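Local coordinates for protein beta-agarase B (Zobellia galactanivorans, PDB 4ATF) that cleaves the beta-1,4-linkages between beta-D-galactose and 3,6-anhydro-alpha-L-galactose residues in agarose, as a retaining glycoside hydrolase of family GH16, at residues I17-D22 against R300-V305; V119-L124 against I289-F294; Y149-G154 against D283-N288; T235-P240 against T247-N252. The protein carries 1 engineered substitution. One frame throughout, in Å; residues are numbered along the deposited sequence.

Interaction 1: I17-D22 against R300-V305; sequences IPVPAD and RIYKPV
The carbonyl oxygen of Ile17 is gripped by both terminal nitrogens of the Arg300 guanidinium: Arg300 NH1 reaches Ile17 O at 2.8 Å with an N-H...O angle of 156°, while the second bond to that oxygen, from Arg300 NH2 at 3.3 Å, is weak. NH2 donates more directly to the next carbonyl, Pro18 O lying 3.2 Å from Arg300 NH2. Both oxygens sit near the guanidinium plane, yet NH2 stands above the plane of the Pro18 carbonyl and does not follow a lone pair. Ile17 also lays CB over one guanidinium face, 3.7 Å from Arg300 NH2. In the beta-jelly-roll sandwich of GH16 enzymes, strand 293-306 here has backbone bonds to strands 27-31 and 111-118, and the contact fastens the N-terminal lead-in loop across side chains of that strand. Arg300 reaches the loop because its chain is extended from CG to NE, after CG is set between the backbone N and the carbonyl carbon (chi1 68°). NE forms a salt bridge with Glu114. A leucine in place of Arg300 removes every one of these donors and would probably leave the two loop carbonyls and the Glu114 charge without their mates. Tyr302 OH bonds chiefly to Lys15 O and also receives a weak bond from Arg300 NH1 at 3.1 Å. Val19 places CG2 over the Tyr302 ring face, 3.8 Å from the centroid and 11° off the normal, a CH-pi contact that holds for one of two modelled Val19 conformers and is correspondingly less certain.

Interaction 2: V119-L124 against I289-F294; sequences VMNSTL and IENNTF
The backbones of Asn121 and Asn291 come within 4.8 Å at CA, and those of Met120 and Phe294 within 5.3 Å. Segment 119-124 has no regular structure, Asn121 being the centre of an inverse gamma turn; 289-294 passes from 289-291, helical in phi/psi without the regular bonds, into a strand that includes Phe294. Ser122 OG donates to Asn292 OD1 at 2.9 Å and accepts from Leu124 N at 3.1 Å, closing an ST turn, while ND2 of the same Asn292 amide bonds to Asn288 O. Turned away from its backbone N (chi1 -172°), the Asn121 amide lies alongside that of Asn291, pointing the same way; the amide planes are 66° apart and the bond from Asn121 ND2 to Asn291 OD1 is long and weak. The stronger polar partner of Asn121 is Asp148 N. Met120 supplies the apolar part: its CG meets Phe294 CB at 3.6 Å, and its SD approaches Asn292 C at 3.5 Å. Phe294 also packs on Leu142, Ile259 and Thr261, and Leu124 lies about 7 Å, side chain to side chain, from substrate-binding Glu262. Such a loop linking strands 111-118 and 125-132, folded against strand 293-306, fits the jelly-roll sandwich that carries the GH16 substrate cleft.

Interaction 3: Y149-G154 against D283-N288; sequences YSESAG and DNELSN
An ST motif, in which Ser150 OG accepts from Ala153 N at 3.1 Å, shapes the surface turn that receives Glu285 from helix 283-286. Just inside this turn, Glu151 N donates to Glu285 OE2 at 2.9 Å and nearly straight (169°), approaching from above the carboxylate plane. Two waters complete the grip: one donates to Glu285 OE2 and Tyr149 O, each at 2.6 Å from the water oxygen; the other donates to Glu285 OE1 and accepts from Ser150 OG and Ser152 N. OE1 is also bonded to Thr282 N, so both oxygens of Glu285 are engaged. In return Glu151 extends past Glu285 towards Asn284, whose ND2 gives a bond to Glu151 OE2 at 2.9 Å on its syn lone pair, and a weak one to Glu151 OE1. A chi1 of -169° swings the Asn284 amide away from its main-chain N to meet the Glu151 carboxylate; the side chains cross at about a right angle, their planes nearly coplanar. The two carboxylates stack with planes 17° apart, and Glu151 OE1 stands 4.8 Å from Glu285 OE1. These like charges may raise the proton affinity of either group, while Thr282 OG1, bonded to Glu151 OE1, and the N-H donors probably offset part of the cost. Residues 151-153, helical in backbone angles without regular helix bonds, and Gly154, with positive phi, form the turn of the antiparallel beta-hairpin 149-150 with 155-156.

Interaction 4: T235-P240 against T247-N252; sequences TNTTDP and TRTGLN
Thr235 opens the contact with two acceptors: its backbone O takes Thr249 N at 3.0 Å, and its OG1 takes Gly250 N at 3.1 Å while also bonding to Asp230. A chi1 of 73° tucks OG1 back over its own main chain, facing the Thr249 and Gly250 amides. Asn236 pairs with Arg248 in a single antiparallel bridge, CA to CA 3.9 Å; it is a non-hydrogen-bonded pair, since the flanking residues make the backbone bonds. The Asn236 amide spans the loop instead: OD1 accepts Thr247 N at 3.0 Å, the donor above the carbonyl plane, and ND2 gives a straight bond (173°) to Asp239 O at 3.2 Å, with Ile245 O as a further acceptor. Cutting Asn236 back to an alanine would probably leave Thr247 N and the Asp239 carbonyl without their mate, the turn freer to shift. Thr237 N donates to Thr247 O at 3.1 Å, and its CG2 presses on Thr249 CG2 at 3.4 Å, closer than usual. Thr238 N reaches Thr247 OG1 in a weak bond, and a water bridges the hydroxyls of Thr238 and Thr247. The two segments are thus joined mainly by polar links, while Leu251 turns to apolar neighbours such as Val170 and Ile229.

Interactions 1 and 2 both use strand 293-306, the first near its end and the second at its start, with centres 29 Å apart. Interaction 2 is the buried one of the set and mixes apolar packing with amide and hydroxyl bonds; interaction 1 is partly buried and relies on a single charged group meeting loop carbonyls. Interaction 3, at the surface, is the most hydrated and stacks two carboxylates whose oxygens are held by N-H donors and waters. It adjoins interaction 2: Asn292 ND2 makes a weak bond to Glu285 O at 3.1 Å, and Thr123 packs on Ser150. Interaction 4, about 43 Å from interaction 3 between centres, lies across the molecule from it and closes a single local loop by threonine and backbone bonds.

Interaction 1: I17-D22 against R300-V305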
# COMPACT_ATOMS: atom_id res chain seq x y z
N ILE A 17 16.82 -13.41 -4.45
CA ILE A 17 15.78 -14.22 -3.82
C ILE A 17 14.86 -14.66 -4.96
O ILE A 17 14.44 -13.84 -5.76
CB ILE A 17 14.99 -13.40 -2.75
CG1 ILE A 17 15.90 -13.01 -1.58
CG2 ILE A 17 13.82 -14.25 -2.20
CD1 ILE A 17 15.32 -11.98 -0.63
N PRO A 18 14.51 -15.96 -5.02
CA PRO A 18 13.63 -16.32 -6.15
C PRO A 18 12.33 -15.50 -6.18
O PRO A 18 11.73 -15.17 -5.13
CB PRO A 18 13.22 -17.77 -5.84
CG PRO A 18 14.38 -18.32 -4.99
CD PRO A 18 14.92 -17.13 -4.21
N VAL A 19 11.88 -15.20 -7.39
CA VAL A 19 10.58 -14.60 -7.60
C VAL A 19 9.54 -15.74 -7.55
O VAL A 19 9.70 -16.75 -8.28
CB VAL A 19 10.52 -13.82 -8.95
CG1 VAL A 19 9.07 -13.44 -9.28
CG2 VAL A 19 11.35 -12.51 -8.81
N PRO A 20 8.49 -15.61 -6.68
CA PRO A 20 7.55 -16.72 -6.52
C PRO A 20 6.52 -16.87 -7.65
O PRO A 20 5.94 -17.98 -7.86
CB PRO A 20 6.86 -16.40 -5.17
CG PRO A 20 6.84 -14.89 -5.09
CD PRO A 20 8.20 -14.50 -5.71
N ALA A 21 6.27 -15.77 -8.37
CA ALA A 21 5.37 -15.79 -9.50
C ALA A 21 6.03 -16.46 -10.74
O ALA A 21 7.29 -16.57 -10.83
CB ALA A 21 4.90 -14.35 -9.82
N ASP A 22 5.20 -16.93 -11.68
CA ASP A 22 5.68 -17.80 -12.77
C ASP A 22 5.85 -16.87 -14.00
O ASP A 22 4.87 -16.29 -14.47
CB ASP A 22 4.60 -18.89 -13.03
CG ASP A 22 5.05 -19.98 -14.02
OD1 ASP A 22 5.94 -19.73 -14.88
OD2 ASP A 22 4.47 -21.09 -13.97
N ARG A 300 11.43 -4.44 -4.67
CA ARG A 300 12.08 -4.97 -5.86
C ARG A 300 10.97 -5.20 -6.89
O ARG A 300 9.83 -5.56 -6.55
CB ARG A 300 12.89 -6.23 -5.51
CG ARG A 300 12.04 -7.49 -5.10
CD ARG A 300 13.05 -8.55 -4.53
NE ARG A 300 12.32 -9.80 -4.23
CZ ARG A 300 12.66 -11.01 -4.73
NH1 ARG A 300 13.77 -11.18 -5.49
NH2 ARG A 300 11.93 -12.09 -4.40
N ILE A 301 11.33 -4.96 -8.15
CA ILE A 301 10.40 -4.91 -9.26
C ILE A 301 11.02 -5.72 -10.42
O ILE A 301 12.18 -5.51 -10.78
CB ILE A 301 10.22 -3.44 -9.74
CG1 ILE A 301 9.56 -2.58 -8.62
CG2 ILE A 301 9.44 -3.44 -11.05
CD1 ILE A 301 10.09 -1.09 -8.51
N TYR A 302 10.25 -6.67 -10.98
CA TYR A 302 10.76 -7.53 -12.07
C TYR A 302 9.76 -7.58 -13.21
O TYR A 302 8.54 -7.51 -12.99
CB TYR A 302 10.99 -8.98 -11.58
CG TYR A 302 12.06 -9.13 -10.56
CD1 TYR A 302 11.83 -8.81 -9.21
CD2 TYR A 302 13.32 -9.59 -10.94
CE1 TYR A 302 12.83 -8.93 -8.27
CE2 TYR A 302 14.37 -9.73 -9.98
CZ TYR A 302 14.08 -9.41 -8.65
OH TYR A 302 15.09 -9.55 -7.71
N LYS A 303 10.28 -7.71 -14.44
CA LYS A 303 9.42 -7.87 -15.64
C LYS A 303 9.77 -9.21 -16.28
O LYS A 303 10.94 -9.60 -16.28
CB LYS A 303 9.67 -6.69 -16.65
CG LYS A 303 9.16 -5.29 -15.98
CD LYS A 303 8.39 -4.36 -16.95
CE LYS A 303 7.15 -4.98 -17.29
NZ LYS A 303 6.00 -4.15 -17.48
N PRO A 304 8.77 -9.94 -16.78
CA PRO A 304 9.09 -11.23 -17.46
C PRO A 304 9.61 -10.98 -18.88
O PRO A 304 8.96 -10.20 -19.63
CB PRO A 304 7.75 -11.93 -17.51
CG PRO A 304 6.69 -10.82 -17.45
CD PRO A 304 7.33 -9.63 -16.75
N VAL A 305 10.75 -11.59 -19.24
CA VAL A 305 11.34 -11.46 -20.59
C VAL A 305 11.67 -12.84 -21.17
O VAL A 305 11.83 -13.83 -20.43
CB VAL A 305 12.57 -10.53 -20.59
CG1 VAL A 305 12.22 -9.17 -19.86
CG2 VAL A 305 13.68 -11.13 -19.81

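Interaction 2: V119-L124 against I289-F294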
# COMPACT_ATOMS: atom_id res chain seq x y z
N VAL A 119 5.28 -3.98 9.36
CA VAL A 119 4.00 -3.28 9.68
C VAL A 119 4.17 -2.60 11.06
O VAL A 119 4.76 -3.23 11.99
CB VAL A 119 2.83 -4.32 9.71
CG1 VAL A 119 1.48 -3.69 10.20
CG2 VAL A 119 2.67 -4.94 8.28
N MET A 120 3.70 -1.36 11.22
CA MET A 120 3.78 -0.68 12.52
C MET A 120 2.94 -1.30 13.64
O MET A 120 1.83 -1.79 13.39
CB MET A 120 3.26 0.76 12.38
CG MET A 120 4.05 1.58 11.39
SD MET A 120 3.53 3.36 11.44
CE MET A 120 1.83 3.19 10.78
N ASN A 121 3.41 -1.17 14.89
CA ASN A 121 2.59 -1.49 16.05
C ASN A 121 1.74 -0.24 16.38
O ASN A 121 1.91 0.38 17.43
CB ASN A 121 3.52 -1.83 17.23
CG ASN A 121 2.74 -2.35 18.45
OD1 ASN A 121 1.53 -2.59 18.40
ND2 ASN A 121 3.45 -2.49 19.56
N SER A 122 0.86 0.13 15.44
CA SER A 122 -0.00 1.30 15.52
C SER A 122 -1.40 1.04 14.91
O SER A 122 -1.60 0.09 14.06
CB SER A 122 0.69 2.40 14.66
OG SER A 122 -0.06 3.63 14.66
N THR A 123 -2.37 1.92 15.25
CA THR A 123 -3.70 1.78 14.63
C THR A 123 -3.69 2.44 13.28
O THR A 123 -4.62 2.21 12.49
CB THR A 123 -4.85 2.46 15.50
OG1 THR A 123 -4.43 3.77 15.90
CG2 THR A 123 -5.11 1.60 16.77
N LEU A 124 -2.62 3.16 12.98
CA LEU A 124 -2.50 3.76 11.63
C LEU A 124 -2.22 2.68 10.60
O LEU A 124 -1.64 1.65 10.96
CB LEU A 124 -1.30 4.71 11.59
CG LEU A 124 -1.46 5.99 12.43
CD1 LEU A 124 -0.11 6.76 12.23
CD2 LEU A 124 -2.64 6.81 12.08
N ILE A 289 7.74 6.59 19.54
CA ILE A 289 8.14 6.79 18.15
C ILE A 289 8.29 5.46 17.39
O ILE A 289 7.82 5.35 16.24
CB ILE A 289 9.49 7.61 17.99
CG1 ILE A 289 9.43 8.97 18.65
CG2 ILE A 289 9.91 7.74 16.48
CD1 ILE A 289 8.32 9.84 18.07
N GLU A 290 8.99 4.49 17.99
CA GLU A 290 9.24 3.21 17.31
C GLU A 290 7.90 2.52 16.88
O GLU A 290 7.82 1.93 15.80
CB GLU A 290 10.07 2.27 18.18
CG GLU A 290 10.54 1.07 17.34
CD GLU A 290 10.97 -0.17 18.13
OE1 GLU A 290 11.12 -0.13 19.37
OE2 GLU A 290 11.14 -1.22 17.46
N ASN A 291 6.88 2.61 17.74
CA ASN A 291 5.61 1.96 17.44
C ASN A 291 4.93 2.61 16.24
O ASN A 291 4.12 1.97 15.55
CB ASN A 291 4.66 2.01 18.62
CG ASN A 291 5.01 1.02 19.73
OD1 ASN A 291 5.73 0.05 19.52
ND2 ASN A 291 4.49 1.28 20.93
N ASN A 292 5.23 3.90 16.02
CA ASN A 292 4.66 4.64 14.91
C ASN A 292 5.65 4.96 13.79
O ASN A 292 5.48 5.92 13.07
CB ASN A 292 4.05 5.94 15.46
CG ASN A 292 2.94 5.63 16.44
OD1 ASN A 292 1.83 5.34 16.02
ND2 ASN A 292 3.24 5.64 17.74
N THR A 293 6.63 4.07 13.60
CA THR A 293 7.56 4.16 12.52
C THR A 293 7.41 2.91 11.60
O THR A 293 7.53 1.78 12.06
CB THR A 293 9.04 4.28 13.05
OG1 THR A 293 9.13 5.44 13.87
CG2 THR A 293 10.04 4.41 11.90
N PHE A 294 7.13 3.16 10.33
CA PHE A 294 6.94 2.12 9.31
C PHE A 294 8.29 2.00 8.60
O PHE A 294 8.87 3.03 8.19
CB PHE A 294 5.82 2.57 8.37
CG PHE A 294 5.52 1.60 7.24
CD1 PHE A 294 5.64 0.20 7.43
CD2 PHE A 294 5.17 2.08 5.99
CE1 PHE A 294 5.38 -0.72 6.36
CE2 PHE A 294 4.86 1.21 4.93
CZ PHE A 294 4.97 -0.21 5.11
O HOH W 1 6.39 -0.49 15.06

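Interaction 3: Y149-G154 against D283-N288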
# COMPACT_ATOMS: atom_id res chain seq x y z
N TYR A 149 -2.75 -3.38 20.47
CA TYR A 149 -3.77 -2.83 21.37
C TYR A 149 -4.15 -1.44 20.91
O TYR A 149 -3.28 -0.72 20.44
CB TYR A 149 -3.19 -2.73 22.78
CG TYR A 149 -4.23 -2.28 23.80
CD1 TYR A 149 -5.17 -3.17 24.34
CD2 TYR A 149 -4.31 -0.93 24.19
CE1 TYR A 149 -6.16 -2.72 25.26
CE2 TYR A 149 -5.29 -0.49 25.09
CZ TYR A 149 -6.21 -1.36 25.62
OH TYR A 149 -7.18 -0.83 26.53
N SER A 150 -5.43 -1.04 21.08
CA SER A 150 -5.88 0.35 20.77
C SER A 150 -6.39 1.13 22.04
O SER A 150 -7.42 0.79 22.62
CB SER A 150 -6.98 0.35 19.69
OG SER A 150 -7.62 1.65 19.57
N GLU A 151 -5.68 2.16 22.50
CA GLU A 151 -6.15 2.95 23.62
C GLU A 151 -7.40 3.75 23.21
O GLU A 151 -8.25 3.97 24.07
CB GLU A 151 -5.09 3.98 24.09
CG GLU A 151 -3.90 3.41 24.77
CD GLU A 151 -3.06 4.46 25.48
OE1 GLU A 151 -3.32 5.68 25.37
OE2 GLU A 151 -2.17 4.01 26.20
N SER A 152 -7.48 4.23 21.95
CA SER A 152 -8.65 5.03 21.54
C SER A 152 -9.94 4.16 21.74
O SER A 152 -10.95 4.63 22.30
CB SER A 152 -8.49 5.54 20.07
OG SER A 152 -8.47 4.47 19.11
N ALA A 153 -9.91 2.89 21.31
CA ALA A 153 -11.09 2.02 21.48
C ALA A 153 -11.14 1.32 22.83
O ALA A 153 -12.20 0.80 23.21
CB ALA A 153 -11.16 0.98 20.35
N GLY A 154 -10.02 1.32 23.59
CA GLY A 154 -9.96 0.59 24.87
C GLY A 154 -10.06 -0.92 24.61
O GLY A 154 -10.77 -1.63 25.33
N ASP A 283 -2.52 10.65 22.09
CA ASP A 283 -1.26 11.36 22.33
C ASP A 283 -0.31 10.49 23.12
O ASP A 283 0.86 10.45 22.79
CB ASP A 283 -1.48 12.73 23.01
CG ASP A 283 -1.96 13.75 22.03
OD1 ASP A 283 -1.77 13.60 20.79
OD2 ASP A 283 -2.54 14.73 22.47
N ASN A 284 -0.82 9.74 24.09
CA ASN A 284 0.01 8.78 24.83
C ASN A 284 0.69 7.73 23.89
O ASN A 284 1.88 7.42 24.03
CB ASN A 284 -0.85 8.08 25.92
CG ASN A 284 -0.01 7.25 26.91
OD1 ASN A 284 1.06 7.68 27.37
ND2 ASN A 284 -0.48 6.07 27.23
N GLU A 285 -0.08 7.19 22.93
CA GLU A 285 0.45 6.19 22.01
C GLU A 285 1.45 6.80 21.03
O GLU A 285 2.42 6.11 20.65
CB GLU A 285 -0.68 5.51 21.22
CG GLU A 285 -1.52 4.48 22.15
CD GLU A 285 -2.72 3.95 21.43
OE1 GLU A 285 -3.39 4.74 20.69
OE2 GLU A 285 -3.03 2.76 21.58
N LEU A 286 1.22 8.05 20.61
CA LEU A 286 2.17 8.72 19.71
C LEU A 286 3.52 9.05 20.39
O LEU A 286 4.51 9.30 19.71
CB LEU A 286 1.59 10.03 19.12
CG LEU A 286 0.43 9.82 18.12
CD1 LEU A 286 -0.22 11.24 17.70
CD2 LEU A 286 0.86 9.03 16.90
N SER A 287 3.55 9.10 21.72
CA SER A 287 4.79 9.30 22.44
C SER A 287 5.81 8.15 22.19
O SER A 287 7.02 8.32 22.50
CB SER A 287 4.54 9.53 23.96
OG SER A 287 4.32 8.29 24.60
N ASN A 288 5.36 6.98 21.71
CA ASN A 288 6.29 5.90 21.40
C ASN A 288 6.57 6.01 19.90
O ASN A 288 5.71 5.66 19.09
CB ASN A 288 5.81 4.49 21.86
CG ASN A 288 6.88 3.39 21.65
OD1 ASN A 288 7.35 3.18 20.54
ND2 ASN A 288 7.26 2.70 22.73
O HOH W 2 -1.98 1.40 19.60
O HOH W 3 -5.63 3.72 19.69

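Interaction 4: T235-P240 against T247-N252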
# COMPACT_ATOMS: atom_id res chain seq x y z
N THR A 235 -14.84 0.60 -15.10
CA THR A 235 -13.80 0.81 -16.09
C THR A 235 -14.26 0.92 -17.54
O THR A 235 -13.42 0.89 -18.45
CB THR A 235 -12.62 -0.22 -15.96
OG1 THR A 235 -13.02 -1.53 -16.42
CG2 THR A 235 -12.05 -0.25 -14.48
N ASN A 236 -15.58 1.02 -17.79
CA ASN A 236 -16.06 1.21 -19.17
C ASN A 236 -15.35 2.49 -19.74
O ASN A 236 -15.26 3.54 -19.00
CB ASN A 236 -17.58 1.53 -19.22
CG ASN A 236 -18.46 0.29 -19.32
OD1 ASN A 236 -17.98 -0.80 -19.58
ND2 ASN A 236 -19.77 0.48 -19.21
N THR A 237 -14.91 2.46 -20.99
CA THR A 237 -14.40 3.69 -21.61
C THR A 237 -15.60 4.65 -21.96
O THR A 237 -15.44 5.85 -21.95
CB THR A 237 -13.55 3.40 -22.88
OG1 THR A 237 -14.35 2.69 -23.81
CG2 THR A 237 -12.35 2.48 -22.62
N THR A 238 -16.76 4.11 -22.30
CA THR A 238 -17.95 4.93 -22.54
C THR A 238 -18.96 4.58 -21.41
O THR A 238 -19.32 3.40 -21.19
CB THR A 238 -18.59 4.71 -23.95
OG1 THR A 238 -19.16 3.41 -24.00
CG2 THR A 238 -17.59 4.81 -25.07
N ASP A 239 -19.38 5.61 -20.66
CA ASP A 239 -20.46 5.44 -19.66
C ASP A 239 -20.10 4.49 -18.48
O ASP A 239 -20.72 3.42 -18.31
CB ASP A 239 -21.74 4.96 -20.36
CG ASP A 239 -23.04 5.32 -19.58
OD1 ASP A 239 -23.01 5.96 -18.48
OD2 ASP A 239 -24.11 4.94 -20.12
N PRO A 240 -19.11 4.90 -17.66
CA PRO A 240 -18.70 4.12 -16.49
C PRO A 240 -19.90 3.82 -15.60
O PRO A 240 -20.74 4.72 -15.36
CB PRO A 240 -17.69 5.04 -15.78
CG PRO A 240 -17.19 5.96 -16.84
CD PRO A 240 -18.36 6.16 -17.77
N THR A 247 -17.42 -1.91 -22.33
CA THR A 247 -16.16 -1.42 -22.92
C THR A 247 -15.15 -1.37 -21.76
O THR A 247 -14.27 -0.47 -21.73
CB THR A 247 -16.37 0.02 -23.54
OG1 THR A 247 -17.08 0.81 -22.57
CG2 THR A 247 -17.15 -0.05 -24.91
N ARG A 248 -15.27 -2.31 -20.80
CA ARG A 248 -14.38 -2.30 -19.62
C ARG A 248 -12.92 -2.43 -19.99
O ARG A 248 -12.55 -3.29 -20.85
CB ARG A 248 -14.73 -3.45 -18.67
CG ARG A 248 -16.03 -3.21 -17.89
CD ARG A 248 -16.32 -4.36 -16.96
NE ARG A 248 -16.87 -5.47 -17.73
CZ ARG A 248 -17.40 -6.57 -17.19
NH1 ARG A 248 -17.45 -6.72 -15.85
NH2 ARG A 248 -17.88 -7.52 -18.00
N THR A 249 -12.06 -1.62 -19.38
CA THR A 249 -10.61 -1.74 -19.64
C THR A 249 -9.90 -2.74 -18.68
O THR A 249 -8.80 -3.27 -18.94
CB THR A 249 -9.90 -0.35 -19.49
OG1 THR A 249 -9.99 0.06 -18.10
CG2 THR A 249 -10.54 0.69 -20.41
N GLY A 250 -10.49 -2.95 -17.52
CA GLY A 250 -9.78 -3.68 -16.44
C GLY A 250 -8.70 -2.79 -15.83
O GLY A 250 -8.70 -1.54 -16.06
N LEU A 251 -7.77 -3.41 -15.12
CA LEU A 251 -6.61 -2.67 -14.52
C LEU A 251 -5.50 -2.51 -15.58
O LEU A 251 -4.51 -3.24 -15.61
CB LEU A 251 -6.12 -3.41 -13.26
CG LEU A 251 -7.16 -3.46 -12.08
CD1 LEU A 251 -6.71 -4.45 -11.00
CD2 LEU A 251 -7.32 -2.08 -11.48
N ASN A 252 -5.67 -1.57 -16.49
CA ASN A 252 -4.80 -1.47 -17.68
C ASN A 252 -3.86 -0.27 -17.58
O ASN A 252 -2.89 -0.18 -18.36
CB ASN A 252 -5.64 -1.32 -18.97
CG ASN A 252 -6.35 0.09 -19.05
OD1 ASN A 252 -7.14 0.45 -18.13
ND2 ASN A 252 -5.99 0.90 -20.06
O HOH W 4 -19.68 0.80 -22.68